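Local coordinates for protein XoxI (Bacillus cereus ATCC 14579, PDB 3CNW) that is of unknown function but belongs to the polyketide cyclase/dehydrase and lipid-transport family, many of whose members enclose hydrophobic ligands, so it may bind a small apolar molecule, at residues T8-F13 against G130-Q135; S15-W20 against K68-T73; A79-T84 against N121-I126; L87-V92 against E104-F109. All coordinates share one frame; numbering follows the deposited sequence.

Overall arrangement
From the N terminus, strand 4-12 enters contact 1, whose other half, on helix 116-139, lies more than a hundred residues later; this loop takes in nearly the whole fold and holds the other three contacts. Helix 16-23 follows at once and closes contact 2 against 68-73, at the start of strand 71-76. Contact 3 opens only after that, between 79-84 and the long helix, and within its span contact 4 pairs the hairpin strands 83-94 and 101-111. Contacts 2 and 3 thus run in series, their centres about 24 Å apart on opposite sides of the chain's centre. Contacts 1 to 3 tie both helices to one antiparallel sheet, and contact 4 pairs two strands within it.

Contact 1. Residues T8-F13 against G130-Q135; sequences TSMEIF and GLKALQ
Strand 8-12 and helix 130-135 run almost parallel, their short axes 8° apart and 8.3 Å away at closest approach. Selenomethionine Met10 carries much of the contact. Its CG lies anti to the backbone N (chi1 -171°), and bends at chi2 and chi3 fold the chain over the helix: CB and CE both lie against Leu131 CB, while SE comes to 3.4 Å from Gln135 NE2 and 3.7 Å from Lys132 NZ. The Leu131 side chain slides past that of Met10, its CD1 reaching Thr8 CG2 at 3.7 Å. Helix 116-139, C-terminal in the helix-grip fold of the Bet v 1-like clan, here lies beside strand 4-12, outermost in this chain's sheet. The side chains of Ile12 and Leu134 cross at about a right angle, CG1 4.0 Å from CG, and both also pack on Val19 of helix 16-23. Gln135 makes the direct polar link, its extended side chain bringing NE2 to Glu11 O at 3.0 Å in a nearly straight bond (168°) in the carbonyl plane. Lys132 NZ donates to the amide's OE1 from above its carbonyl plane, holding both ends. A water accepts from Phe13 N and donates to Gln135 O, its oxygen 2.8 Å from the latter.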
loop_
_atom_site.group_PDB
_atom_site.type_symbol
_atom_site.label_atom_id
_atom_site.label_comp_id
_atom_site.label_asym_id
_atom_site.label_seq_id
_atom_site.Cartn_x
_atom_site.Cartn_y
_atom_site.Cartn_z
ATOM N N THR A 8 19.169 3.186 10.222
ATOM C CA THR A 8 20.081 2.062 10.190
ATOM C C THR A 8 20.155 1.634 8.736
ATOM O O THR A 8 19.173 1.733 8.000
ATOM C CB THR A 8 19.567 0.863 11.045
ATOM O OG1 THR A 8 19.382 1.278 12.400
ATOM C CG2 THR A 8 20.563 -0.284 11.015
ATOM N N SER A 9 21.328 1.190 8.314
ATOM C CA SER A 9 21.508 0.726 6.951
ATOM C C SER A 9 22.113 -0.666 7.034
ATOM O O SER A 9 22.678 -1.044 8.060
ATOM C CB SER A 9 22.424 1.671 6.176
ATOM O OG SER A 9 21.761 2.888 5.902
HETATM N N MSE A 10 21.979 -1.429 5.961
HETATM C CA MSE A 10 22.492 -2.784 5.935
HETATM C C MSE A 10 22.519 -3.231 4.486
HETATM O O MSE A 10 21.533 -3.066 3.765
HETATM C CB MSE A 10 21.563 -3.705 6.740
HETATM C CG MSE A 10 22.077 -5.118 6.987
HETATM SE SE MSE A 10 23.423 -5.167 8.375
HETATM C CE MSE A 10 22.331 -4.593 9.877
ATOM N N GLU A 11 23.653 -3.777 4.063
ATOM C CA GLU A 11 23.784 -4.267 2.704
ATOM C C GLU A 11 23.371 -5.726 2.723
ATOM O O GLU A 11 23.740 -6.467 3.628
ATOM C CB GLU A 11 25.223 -4.125 2.213
ATOM C CG GLU A 11 25.623 -2.688 1.941
ATOM C CD GLU A 11 27.062 -2.549 1.462
ATOM O OE1 GLU A 11 27.426 -3.202 0.453
ATOM O OE2 GLU A 11 27.829 -1.780 2.088
ATOM N N ILE A 12 22.575 -6.127 1.740
ATOM C CA ILE A 12 22.096 -7.500 1.672
ATOM C C ILE A 12 22.513 -8.099 0.345
ATOM O O ILE A 12 22.555 -7.398 -0.661
ATOM C CB ILE A 12 20.538 -7.568 1.789
ATOM C CG1 ILE A 12 20.090 -7.179 3.204
ATOM C CG2 ILE A 12 20.038 -8.986 1.489
ATOM C CD1 ILE A 12 20.352 -5.772 3.576
ATOM N N PHE A 13 22.835 -9.389 0.347
ATOM C CA PHE A 13 23.212 -10.072 -0.883
ATOM C C PHE A 13 21.938 -10.504 -1.591
ATOM O O PHE A 13 21.494 -11.652 -1.476
ATOM C CB PHE A 13 24.088 -11.300 -0.603
ATOM C CG PHE A 13 25.472 -10.958 -0.122
ATOM C CD1 PHE A 13 26.382 -10.308 -0.964
ATOM C CD2 PHE A 13 25.877 -11.291 1.176
ATOM C CE1 PHE A 13 27.676 -9.981 -0.516
ATOM C CE2 PHE A 13 27.168 -10.970 1.635
ATOM C CZ PHE A 13 28.069 -10.319 0.785
ATOM N N GLY A 130 15.819 -6.485 12.752
ATOM C CA GLY A 130 15.246 -6.875 11.477
ATOM C C GLY A 130 16.196 -6.811 10.293
ATOM O O GLY A 130 16.191 -7.711 9.456
ATOM N N LEU A 131 17.005 -5.759 10.198
ATOM C CA LEU A 131 17.933 -5.663 9.077
ATOM C C LEU A 131 19.015 -6.751 9.143
ATOM O O LEU A 131 19.480 -7.241 8.103
ATOM C CB LEU A 131 18.605 -4.282 9.024
ATOM C CG LEU A 131 17.750 -3.034 8.770
ATOM C CD1 LEU A 131 18.671 -1.906 8.341
ATOM C CD2 LEU A 131 16.717 -3.286 7.685
ATOM N N LYS A 132 19.411 -7.122 10.362
ATOM C CA LYS A 132 20.428 -8.150 10.564
ATOM C C LYS A 132 19.850 -9.509 10.180
ATOM O O LYS A 132 20.500 -10.291 9.483
ATOM C CB LYS A 132 20.882 -8.158 12.019
ATOM C CG LYS A 132 22.013 -9.126 12.341
ATOM C CD LYS A 132 23.374 -8.506 12.130
ATOM C CE LYS A 132 23.757 -8.469 10.675
ATOM N NZ LYS A 132 25.043 -7.739 10.510
ATOM N N ALA A 133 18.625 -9.797 10.615
ATOM C CA ALA A 133 18.003 -11.073 10.264
ATOM C C ALA A 133 17.886 -11.132 8.740
ATOM O O ALA A 133 18.163 -12.155 8.123
ATOM C CB ALA A 133 16.640 -11.182 10.896
ATOM N N LEU A 134 17.487 -10.016 8.143
ATOM C CA LEU A 134 17.347 -9.936 6.696
ATOM C C LEU A 134 18.695 -10.247 6.029
ATOM O O LEU A 134 18.750 -10.995 5.052
ATOM C CB LEU A 134 16.847 -8.536 6.305
ATOM C CG LEU A 134 16.578 -8.213 4.836
ATOM C CD1 LEU A 134 15.636 -9.251 4.230
ATOM C CD2 LEU A 134 15.980 -6.806 4.720
ATOM N N GLN A 135 19.781 -9.690 6.561
ATOM C CA GLN A 135 21.093 -9.947 5.986
ATOM C C GLN A 135 21.436 -11.427 6.103
ATOM O O GLN A 135 22.019 -12.011 5.189
ATOM C CB GLN A 135 22.179 -9.125 6.683
ATOM C CG GLN A 135 23.491 -9.126 5.932
ATOM C CD GLN A 135 24.612 -8.451 6.698
ATOM O OE1 GLN A 135 25.112 -8.984 7.700
ATOM N NE2 GLN A 135 25.011 -7.266 6.238
HETATM O O HOH W 1 23.151 -10.864 2.921
#

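Contact 2. Residues S15-W20 against K68-T73; sequences SPEQVW and KERYYT
Arg70 and Tyr71, which both face Asn66 in a G1 beta bulge at the start of strand 71-76, lie against the indole of Trp20 on helix 16-23. The aromatic contact is a CH-pi interaction: Arg70 CA stands 3.6 Å from the centroid of the indole six-membered ring and only 5° off its normal. Trp20 CG, anti to its backbone N (chi1 176°), carries the ring alongside this backbone, and Trp20 CH2 continues to the edge of the Tyr72 ring, meeting CD2 at 4.1 Å. Van der Waals packing of another sort sets Pro16 CB over the centre of one guanidinium face, 3.4 Å from Arg70 CZ; the bend at Arg70 chi3 turns the guanidinium toward the proline. Electrostatic pairing is slight, Glu17 OE2 and Arg70 NH1 forming a long salt bridge with the carboxylate and guanidinium planes 63° apart. Stronger side-chain partners come from elsewhere: Arg70 NE donates to Val92 O, and Trp20 NE1 bonds Asp67 OD1. Separately, Arg46 NH1 of the second subunit bonds Trp20 O. The helix itself begins with an N-cap, Ser15 OG accepting from Gln18 N at 3.2 Å.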
loop_
_atom_site.group_PDB
_atom_site.type_symbol
_atom_site.label_atom_id
_atom_site.label_comp_id
_atom_site.label_asym_id
_atom_site.label_seq_id
_atom_site.Cartn_x
_atom_site.Cartn_y
_atom_site.Cartn_z
ATOM N N SER A 15 19.438 -8.693 -5.127
ATOM C CA SER A 15 19.116 -7.535 -5.959
ATOM C C SER A 15 18.086 -6.690 -5.235
ATOM O O SER A 15 17.346 -7.195 -4.399
ATOM C CB SER A 15 18.537 -7.963 -7.313
ATOM O OG SER A 15 17.217 -8.467 -7.172
ATOM N N PRO A 16 18.035 -5.387 -5.535
ATOM C CA PRO A 16 17.048 -4.550 -4.850
ATOM C C PRO A 16 15.626 -5.087 -5.005
ATOM O O PRO A 16 14.809 -4.969 -4.092
ATOM C CB PRO A 16 17.239 -3.185 -5.510
ATOM C CG PRO A 16 18.718 -3.181 -5.820
ATOM C CD PRO A 16 18.932 -4.570 -6.375
ATOM N N GLU A 17 15.336 -5.700 -6.147
ATOM C CA GLU A 17 14.004 -6.222 -6.381
ATOM C C GLU A 17 13.691 -7.445 -5.530
ATOM O O GLU A 17 12.564 -7.587 -5.062
ATOM C CB GLU A 17 13.796 -6.539 -7.869
ATOM C CG GLU A 17 13.619 -5.306 -8.768
ATOM C CD GLU A 17 14.934 -4.595 -9.102
ATOM O OE1 GLU A 17 16.021 -5.094 -8.716
ATOM O OE2 GLU A 17 14.870 -3.534 -9.766
ATOM N N GLN A 18 14.669 -8.323 -5.324
ATOM C CA GLN A 18 14.440 -9.515 -4.513
ATOM C C GLN A 18 14.124 -9.124 -3.071
ATOM O O GLN A 18 13.114 -9.555 -2.502
ATOM C CB GLN A 18 15.672 -10.414 -4.459
ATOM C CG GLN A 18 16.284 -10.855 -5.764
ATOM C CD GLN A 18 17.324 -11.942 -5.519
ATOM O OE1 GLN A 18 16.978 -13.041 -5.069
ATOM N NE2 GLN A 18 18.602 -11.641 -5.789
ATOM N N VAL A 19 15.002 -8.314 -2.480
ATOM C CA VAL A 19 14.829 -7.890 -1.095
ATOM C C VAL A 19 13.475 -7.225 -0.872
ATOM O O VAL A 19 12.838 -7.438 0.157
ATOM C CB VAL A 19 15.950 -6.915 -0.664
ATOM C CG1 VAL A 19 15.730 -6.482 0.775
ATOM C CG2 VAL A 19 17.310 -7.572 -0.828
ATOM N N TRP A 20 13.042 -6.428 -1.843
ATOM C CA TRP A 20 11.770 -5.743 -1.750
ATOM C C TRP A 20 10.583 -6.699 -1.876
ATOM O O TRP A 20 9.532 -6.464 -1.281
ATOM C CB TRP A 20 11.676 -4.655 -2.817
ATOM C CG TRP A 20 10.334 -3.954 -2.866
ATOM C CD1 TRP A 20 9.363 -4.105 -3.818
ATOM C CD2 TRP A 20 9.842 -2.970 -1.943
ATOM N NE1 TRP A 20 8.306 -3.265 -3.552
ATOM C CE2 TRP A 20 8.578 -2.553 -2.413
ATOM C CE3 TRP A 20 10.356 -2.387 -0.777
ATOM C CZ2 TRP A 20 7.811 -1.583 -1.745
ATOM C CZ3 TRP A 20 9.591 -1.419 -0.113
ATOM C CH2 TRP A 20 8.338 -1.026 -0.607
ATOM N N LYS A 68 7.723 0.753 -7.291
ATOM C CA LYS A 68 8.836 1.014 -8.192
ATOM C C LYS A 68 10.075 1.548 -7.482
ATOM O O LYS A 68 11.184 1.085 -7.729
ATOM C CB LYS A 68 8.401 2.004 -9.274
ATOM C CG LYS A 68 9.190 1.908 -10.565
ATOM C CD LYS A 68 8.952 0.566 -11.250
ATOM C CE LYS A 68 9.743 0.448 -12.554
ATOM N NZ LYS A 68 11.213 0.529 -12.321
ATOM N N GLU A 69 9.880 2.523 -6.602
ATOM C CA GLU A 69 10.982 3.131 -5.858
ATOM C C GLU A 69 11.293 2.376 -4.572
ATOM O O GLU A 69 12.066 2.832 -3.738
ATOM C CB GLU A 69 10.662 4.596 -5.543
ATOM C CG GLU A 69 10.257 5.399 -6.771
ATOM C CD GLU A 69 10.111 6.885 -6.488
ATOM O OE1 GLU A 69 9.393 7.256 -5.535
ATOM O OE2 GLU A 69 10.714 7.689 -7.233
ATOM N N ARG A 70 10.659 1.225 -4.414
ATOM C CA ARG A 70 10.887 0.356 -3.270
ATOM C C ARG A 70 10.974 1.011 -1.886
ATOM O O ARG A 70 12.025 0.997 -1.246
ATOM C CB ARG A 70 12.151 -0.477 -3.521
ATOM C CG ARG A 70 12.178 -1.160 -4.902
ATOM C CD ARG A 70 13.487 -1.906 -5.112
ATOM N NE ARG A 70 14.617 -0.984 -5.084
ATOM C CZ ARG A 70 15.206 -0.485 -6.163
ATOM N NH1 ARG A 70 14.783 -0.826 -7.379
ATOM N NH2 ARG A 70 16.209 0.372 -6.027
ATOM N N TYR A 71 9.863 1.569 -1.421
ATOM C CA TYR A 71 9.809 2.154 -0.090
ATOM C C TYR A 71 8.368 2.329 0.374
ATOM O O TYR A 71 7.428 2.336 -0.425
ATOM C CB TYR A 71 10.528 3.501 -0.056
ATOM C CG TYR A 71 9.718 4.675 -0.569
ATOM C CD1 TYR A 71 8.848 5.367 0.276
ATOM C CD2 TYR A 71 9.856 5.124 -1.884
ATOM C CE1 TYR A 71 8.138 6.487 -0.166
ATOM C CE2 TYR A 71 9.148 6.247 -2.340
ATOM C CZ TYR A 71 8.293 6.921 -1.470
ATOM O OH TYR A 71 7.593 8.020 -1.903
ATOM N N TYR A 72 8.194 2.419 1.680
ATOM C CA TYR A 72 6.884 2.666 2.246
ATOM C C TYR A 72 7.100 3.358 3.584
ATOM O O TYR A 72 8.107 3.126 4.272
ATOM C CB TYR A 72 6.046 1.374 2.347
ATOM C CG TYR A 72 6.341 0.409 3.469
ATOM C CD1 TYR A 72 5.901 0.658 4.766
ATOM C CD2 TYR A 72 7.005 -0.791 3.219
ATOM C CE1 TYR A 72 6.105 -0.264 5.789
ATOM C CE2 TYR A 72 7.219 -1.721 4.238
ATOM C CZ TYR A 72 6.766 -1.452 5.516
ATOM O OH TYR A 72 6.975 -2.364 6.521
ATOM N N THR A 73 6.179 4.259 3.906
ATOM C CA THR A 73 6.225 5.050 5.126
ATOM C C THR A 73 4.967 4.745 5.926
ATOM O O THR A 73 3.877 4.660 5.361
ATOM C CB THR A 73 6.263 6.575 4.782
ATOM O OG1 THR A 73 7.514 6.901 4.159
ATOM C CG2 THR A 73 6.082 7.420 6.023
#

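Contact 3. Residues A79-T84 against N121-I126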
loop_
_atom_site.group_PDB
_atom_site.type_symbol
_atom_site.label_atom_id
_atom_site.label_comp_id
_atom_site.label_asym_id
_atom_site.label_seq_id
_atom_site.Cartn_x
_atom_site.Cartn_y
_atom_site.Cartn_z
ATOM N N ALA A 79 0.454 1.955 20.256
ATOM C CA ALA A 79 1.420 0.939 20.649
ATOM C C ALA A 79 1.839 1.241 22.078
ATOM O O ALA A 79 1.498 2.292 22.621
ATOM C CB ALA A 79 2.631 0.970 19.729
ATOM N N PRO A 80 2.573 0.319 22.713
ATOM C CA PRO A 80 3.013 0.550 24.091
ATOM C C PRO A 80 4.303 1.365 24.148
ATOM O O PRO A 80 4.776 1.705 25.223
ATOM C CB PRO A 80 3.204 -0.864 24.618
ATOM C CG PRO A 80 3.763 -1.570 23.408
ATOM C CD PRO A 80 2.850 -1.072 22.301
ATOM N N PHE A 81 4.868 1.674 22.986
ATOM C CA PHE A 81 6.114 2.436 22.913
ATOM C C PHE A 81 5.980 3.815 23.516
ATOM O O PHE A 81 4.939 4.454 23.386
ATOM C CB PHE A 81 6.548 2.586 21.466
ATOM C CG PHE A 81 6.777 1.286 20.780
ATOM C CD1 PHE A 81 7.502 0.278 21.415
ATOM C CD2 PHE A 81 6.314 1.073 19.488
ATOM C CE1 PHE A 81 7.765 -0.925 20.775
ATOM C CE2 PHE A 81 6.568 -0.128 18.833
ATOM C CZ PHE A 81 7.300 -1.129 19.482
ATOM N N PRO A 82 7.044 4.307 24.166
ATOM C CA PRO A 82 7.007 5.633 24.783
ATOM C C PRO A 82 7.367 6.763 23.821
ATOM O O PRO A 82 8.346 7.472 24.024
ATOM C CB PRO A 82 8.010 5.496 25.919
ATOM C CG PRO A 82 9.069 4.657 25.300
ATOM C CD PRO A 82 8.269 3.586 24.563
ATOM N N VAL A 83 6.568 6.926 22.775
ATOM C CA VAL A 83 6.791 7.979 21.794
ATOM C C VAL A 83 5.457 8.401 21.223
ATOM O O VAL A 83 4.444 7.754 21.469
ATOM C CB VAL A 83 7.678 7.513 20.586
ATOM C CG1 VAL A 83 9.047 7.064 21.071
ATOM C CG2 VAL A 83 6.970 6.397 19.800
ATOM N N THR A 84 5.474 9.489 20.459
ATOM C CA THR A 84 4.287 10.012 19.795
ATOM C C THR A 84 4.788 10.694 18.513
ATOM O O THR A 84 5.984 10.991 18.391
ATOM C CB THR A 84 3.516 11.006 20.716
ATOM O OG1 THR A 84 2.229 11.277 20.158
ATOM C CG2 THR A 84 4.279 12.311 20.880
ATOM N N ASN A 121 17.567 4.201 21.195
ATOM C CA ASN A 121 18.070 2.845 21.382
ATOM C C ASN A 121 16.997 1.795 21.084
ATOM O O ASN A 121 17.261 0.814 20.400
ATOM C CB ASN A 121 18.588 2.645 22.807
ATOM C CG ASN A 121 19.933 3.309 23.032
ATOM O OD1 ASN A 121 20.819 3.231 22.187
ATOM N ND2 ASN A 121 20.097 3.946 24.178
ATOM N N LEU A 122 15.789 1.999 21.601
ATOM C CA LEU A 122 14.705 1.051 21.375
ATOM C C LEU A 122 14.479 0.796 19.885
ATOM O O LEU A 122 14.624 -0.322 19.398
ATOM C CB LEU A 122 13.404 1.565 22.007
ATOM C CG LEU A 122 12.133 0.770 21.655
ATOM C CD1 LEU A 122 12.224 -0.639 22.245
ATOM C CD2 LEU A 122 10.893 1.496 22.178
ATOM N N PHE A 123 14.126 1.844 19.159
ATOM C CA PHE A 123 13.863 1.695 17.754
ATOM C C PHE A 123 15.073 1.279 16.939
ATOM O O PHE A 123 14.951 0.478 16.012
ATOM C CB PHE A 123 13.218 2.976 17.241
ATOM C CG PHE A 123 11.805 3.137 17.715
ATOM C CD1 PHE A 123 10.796 2.318 17.207
ATOM C CD2 PHE A 123 11.488 4.031 18.735
ATOM C CE1 PHE A 123 9.487 2.381 17.712
ATOM C CE2 PHE A 123 10.183 4.100 19.244
ATOM C CZ PHE A 123 9.187 3.274 18.733
ATOM N N HIS A 124 16.243 1.798 17.283
ATOM C CA HIS A 124 17.422 1.405 16.551
ATOM C C HIS A 124 17.598 -0.103 16.762
ATOM O O HIS A 124 17.942 -0.831 15.839
ATOM C CB HIS A 124 18.651 2.138 17.060
ATOM C CG HIS A 124 19.815 2.043 16.134
ATOM N ND1 HIS A 124 19.975 2.888 15.062
ATOM C CD2 HIS A 124 20.844 1.161 16.082
ATOM C CE1 HIS A 124 21.057 2.532 14.383
ATOM N NE2 HIS A 124 21.597 1.489 14.984
ATOM N N GLY A 125 17.342 -0.562 17.985
ATOM C CA GLY A 125 17.453 -1.976 18.287
ATOM C C GLY A 125 16.495 -2.816 17.452
ATOM O O GLY A 125 16.841 -3.903 16.989
ATOM N N ILE A 126 15.280 -2.319 17.253
ATOM C CA ILE A 126 14.304 -3.058 16.467
ATOM C C ILE A 126 14.712 -3.073 15.002
ATOM O O ILE A 126 14.685 -4.117 14.355
ATOM C CB ILE A 126 12.905 -2.445 16.614
ATOM C CG1 ILE A 126 12.443 -2.601 18.076
ATOM C CG2 ILE A 126 11.938 -3.115 15.645
ATOM C CD1 ILE A 126 11.405 -1.585 18.506
#
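Phe81 and Phe123 meet edge-to-face, the edge of Phe123 turned to the face of Phe81, with centroids 5.0 Å apart and planes at 71°. Both phenyl groups have CG anti to their own carbonyl carbon (chi1 -60° for Phe81, -72° for Phe123), yet they start out differently: the CB of Phe81 points at the helix, whereas that of Phe123 sets off to one side and its ring swings back toward the loop. The result is an oblique crossing in which Phe123 CZ touches Phe81 CD2 at 3.7 Å and CE1 stands over the Phe81 face, displaced toward its rim. Val83 and Phe123 come at each other from opposite directions, Val83 CG1 meeting the ring edge 3.7 Å from Phe123 CE2. Leu122, with CG anti to the backbone N, extends CD2 across to Phe81 CD1, also at 3.7 Å, and meets Pro82 CD at 4.1 Å. That methyl group also lies over the rim of one Phe123 face, so it touches both aromatic rings. Ile126 CD1 adds a looser contact with Phe81 CZ. Pro82 is the centre of an inverse gamma turn; the CB atoms of Phe81 and Val83 on its two sides both point to the helix. The packing joins the loop before strand 83-94, and Val83 at the strand's start, to the long C-terminal helix 116-139 of the helix-grip fold; Phe123 also meets Tyr86 and Phe109 of the sheet, while Phe81 reaches Ile58 of strand 57-66 and Tyr35 of a loop.

Contact 4. Residues L87-V92 against E104-F109; sequences LSTIQV and EWSGTF
Ser88 OG meets Trp105 and Ser106 together: it donates to Ser106 O at 2.8 Å and accepts from Trp105 NE1 at 2.9 Å, the latter bond weak because its N-H...O angle is just 127°. With OG anti to the backbone N (chi1 -176°), the hydroxyl lies at the indole edge, in the ring plane. Ser106 O is gripped twice, since Thr89 N also donates to it, at 3.2 Å and from the opposite face of the carbonyl plane. Beside this cluster Ile90 CB sits over one indole face.

The side chains sit on a regular antiparallel register. Leu87 with Thr108, Thr89 with Ser106 and Gln91 with Glu104 are antiparallel hydrogen-bonded pairs, each with two N-H...O bonds, and the strand axes lie at 171°, 4.8 Å apart. The intervening pairs, Ser88 with Gly107 and Ile90 with Trp105, are non-hydrogen-bonded; in the first of them the two CA atoms are only 4.4 Å apart. A water donates to both Thr89 O and Glu104 O, each at 2.9 Å.

Farther out, Tyr127 of helix 116-139 stacks on Trp105, and Tyr74 OH makes weak bonds to Ser88 OG and Trp105 NE1. On the other face Glu104 OE1 forms a salt bridge with Lys93. The pairing is that of the antiparallel hairpin 83-94/101-111 in a helix-grip sheet, its Ser88, Ile90 and Trp105 face turned toward the helices, the side on which many relatives hold their ligands.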
loop_
_atom_site.group_PDB
_atom_site.type_symbol
_atom_site.label_atom_id
_atom_site.label_comp_id
_atom_site.label_asym_id
_atom_site.label_seq_id
_atom_site.Cartn_x
_atom_site.Cartn_y
_atom_site.Cartn_z
ATOM N N LEU A 87 7.035 8.293 12.942
ATOM C CA LEU A 87 7.023 8.166 11.485
ATOM C C LEU A 87 8.219 7.284 11.126
ATOM O O LEU A 87 9.298 7.469 11.680
ATOM C CB LEU A 87 7.174 9.540 10.828
ATOM C CG LEU A 87 6.067 9.955 9.855
ATOM C CD1 LEU A 87 6.614 11.024 8.913
ATOM C CD2 LEU A 87 5.584 8.769 9.050
ATOM N N SER A 88 8.030 6.325 10.225
ATOM C CA SER A 88 9.117 5.431 9.832
ATOM C C SER A 88 8.998 5.014 8.374
ATOM O O SER A 88 7.902 4.751 7.873
ATOM C CB SER A 88 9.138 4.180 10.710
ATOM O OG SER A 88 10.248 3.372 10.380
ATOM N N THR A 89 10.137 4.942 7.698
ATOM C CA THR A 89 10.152 4.580 6.300
ATOM C C THR A 89 11.239 3.559 6.025
ATOM O O THR A 89 12.336 3.656 6.561
ATOM C CB THR A 89 10.376 5.831 5.429
ATOM O OG1 THR A 89 10.765 5.442 4.104
ATOM C CG2 THR A 89 11.447 6.694 6.032
ATOM N N ILE A 90 10.925 2.560 5.211
ATOM C CA ILE A 90 11.924 1.562 4.874
ATOM C C ILE A 90 12.087 1.601 3.368
ATOM O O ILE A 90 11.113 1.594 2.632
ATOM C CB ILE A 90 11.523 0.147 5.357
ATOM C CG1 ILE A 90 12.680 -0.821 5.125
ATOM C CG2 ILE A 90 10.313 -0.342 4.616
ATOM C CD1 ILE A 90 12.493 -2.185 5.785
ATOM N N GLN A 91 13.332 1.666 2.913
ATOM C CA GLN A 91 13.605 1.739 1.488
ATOM C C GLN A 91 14.751 0.824 1.090
ATOM O O GLN A 91 15.717 0.648 1.843
ATOM C CB GLN A 91 13.932 3.183 1.108
ATOM C CG GLN A 91 14.273 3.383 -0.355
ATOM C CD GLN A 91 14.828 4.761 -0.627
ATOM O OE1 GLN A 91 15.464 5.363 0.237
ATOM N NE2 GLN A 91 14.614 5.261 -1.834
ATOM N N VAL A 92 14.630 0.243 -0.097
ATOM C CA VAL A 92 15.646 -0.654 -0.625
ATOM C C VAL A 92 16.385 0.049 -1.760
ATOM O O VAL A 92 15.881 0.158 -2.874
ATOM C CB VAL A 92 15.012 -1.964 -1.156
ATOM C CG1 VAL A 92 16.103 -2.923 -1.636
ATOM C CG2 VAL A 92 14.160 -2.607 -0.066
ATOM N N GLU A 104 17.446 0.652 4.051
ATOM C CA GLU A 104 17.490 1.699 5.075
ATOM C C GLU A 104 16.182 1.823 5.835
ATOM O O GLU A 104 15.115 1.957 5.236
ATOM C CB GLU A 104 17.840 3.063 4.459
ATOM C CG GLU A 104 19.228 3.132 3.830
ATOM C CD GLU A 104 19.709 4.560 3.546
ATOM O OE1 GLU A 104 18.868 5.494 3.539
ATOM O OE2 GLU A 104 20.936 4.740 3.320
ATOM N N TRP A 105 16.275 1.784 7.157
ATOM C CA TRP A 105 15.106 1.902 7.999
ATOM C C TRP A 105 15.332 3.133 8.868
ATOM O O TRP A 105 16.211 3.132 9.733
ATOM C CB TRP A 105 14.957 0.656 8.873
ATOM C CG TRP A 105 13.572 0.442 9.405
ATOM C CD1 TRP A 105 12.566 1.366 9.493
ATOM C CD2 TRP A 105 13.046 -0.775 9.944
ATOM N NE1 TRP A 105 11.448 0.798 10.058
ATOM C CE2 TRP A 105 11.713 -0.514 10.349
ATOM C CE3 TRP A 105 13.572 -2.061 10.138
ATOM C CZ2 TRP A 105 10.896 -1.496 10.921
ATOM C CZ3 TRP A 105 12.755 -3.039 10.712
ATOM C CH2 TRP A 105 11.438 -2.747 11.099
ATOM N N SER A 106 14.543 4.181 8.636
ATOM C CA SER A 106 14.683 5.414 9.395
ATOM C C SER A 106 13.464 5.713 10.256
ATOM O O SER A 106 12.367 5.202 10.007
ATOM C CB SER A 106 14.952 6.573 8.443
ATOM O OG SER A 106 13.958 6.624 7.438
ATOM N N GLY A 107 13.664 6.539 11.279
ATOM C CA GLY A 107 12.574 6.868 12.176
ATOM C C GLY A 107 12.641 8.260 12.771
ATOM O O GLY A 107 13.720 8.819 12.987
ATOM N N THR A 108 11.465 8.817 13.027
ATOM C CA THR A 108 11.328 10.143 13.603
ATOM C C THR A 108 10.213 10.008 14.619
ATOM O O THR A 108 9.154 9.437 14.328
ATOM C CB THR A 108 10.923 11.189 12.542
ATOM O OG1 THR A 108 11.987 11.345 11.601
ATOM C CG2 THR A 108 10.631 12.535 13.189
ATOM N N PHE A 109 10.448 10.528 15.811
ATOM C CA PHE A 109 9.454 10.423 16.851
ATOM C C PHE A 109 9.687 11.451 17.950
ATOM O O PHE A 109 10.770 12.040 18.059
ATOM C CB PHE A 109 9.485 9.000 17.439
ATOM C CG PHE A 109 10.862 8.383 17.449
ATOM C CD1 PHE A 109 11.253 7.491 16.443
ATOM C CD2 PHE A 109 11.791 8.720 18.445
ATOM C CE1 PHE A 109 12.546 6.945 16.425
ATOM C CE2 PHE A 109 13.092 8.175 18.432
ATOM C CZ PHE A 109 13.465 7.285 17.418
HETATM O O HOH W 2 11.338 8.843 9.431
HETATM O O HOH W 3 14.473 4.777 5.044
#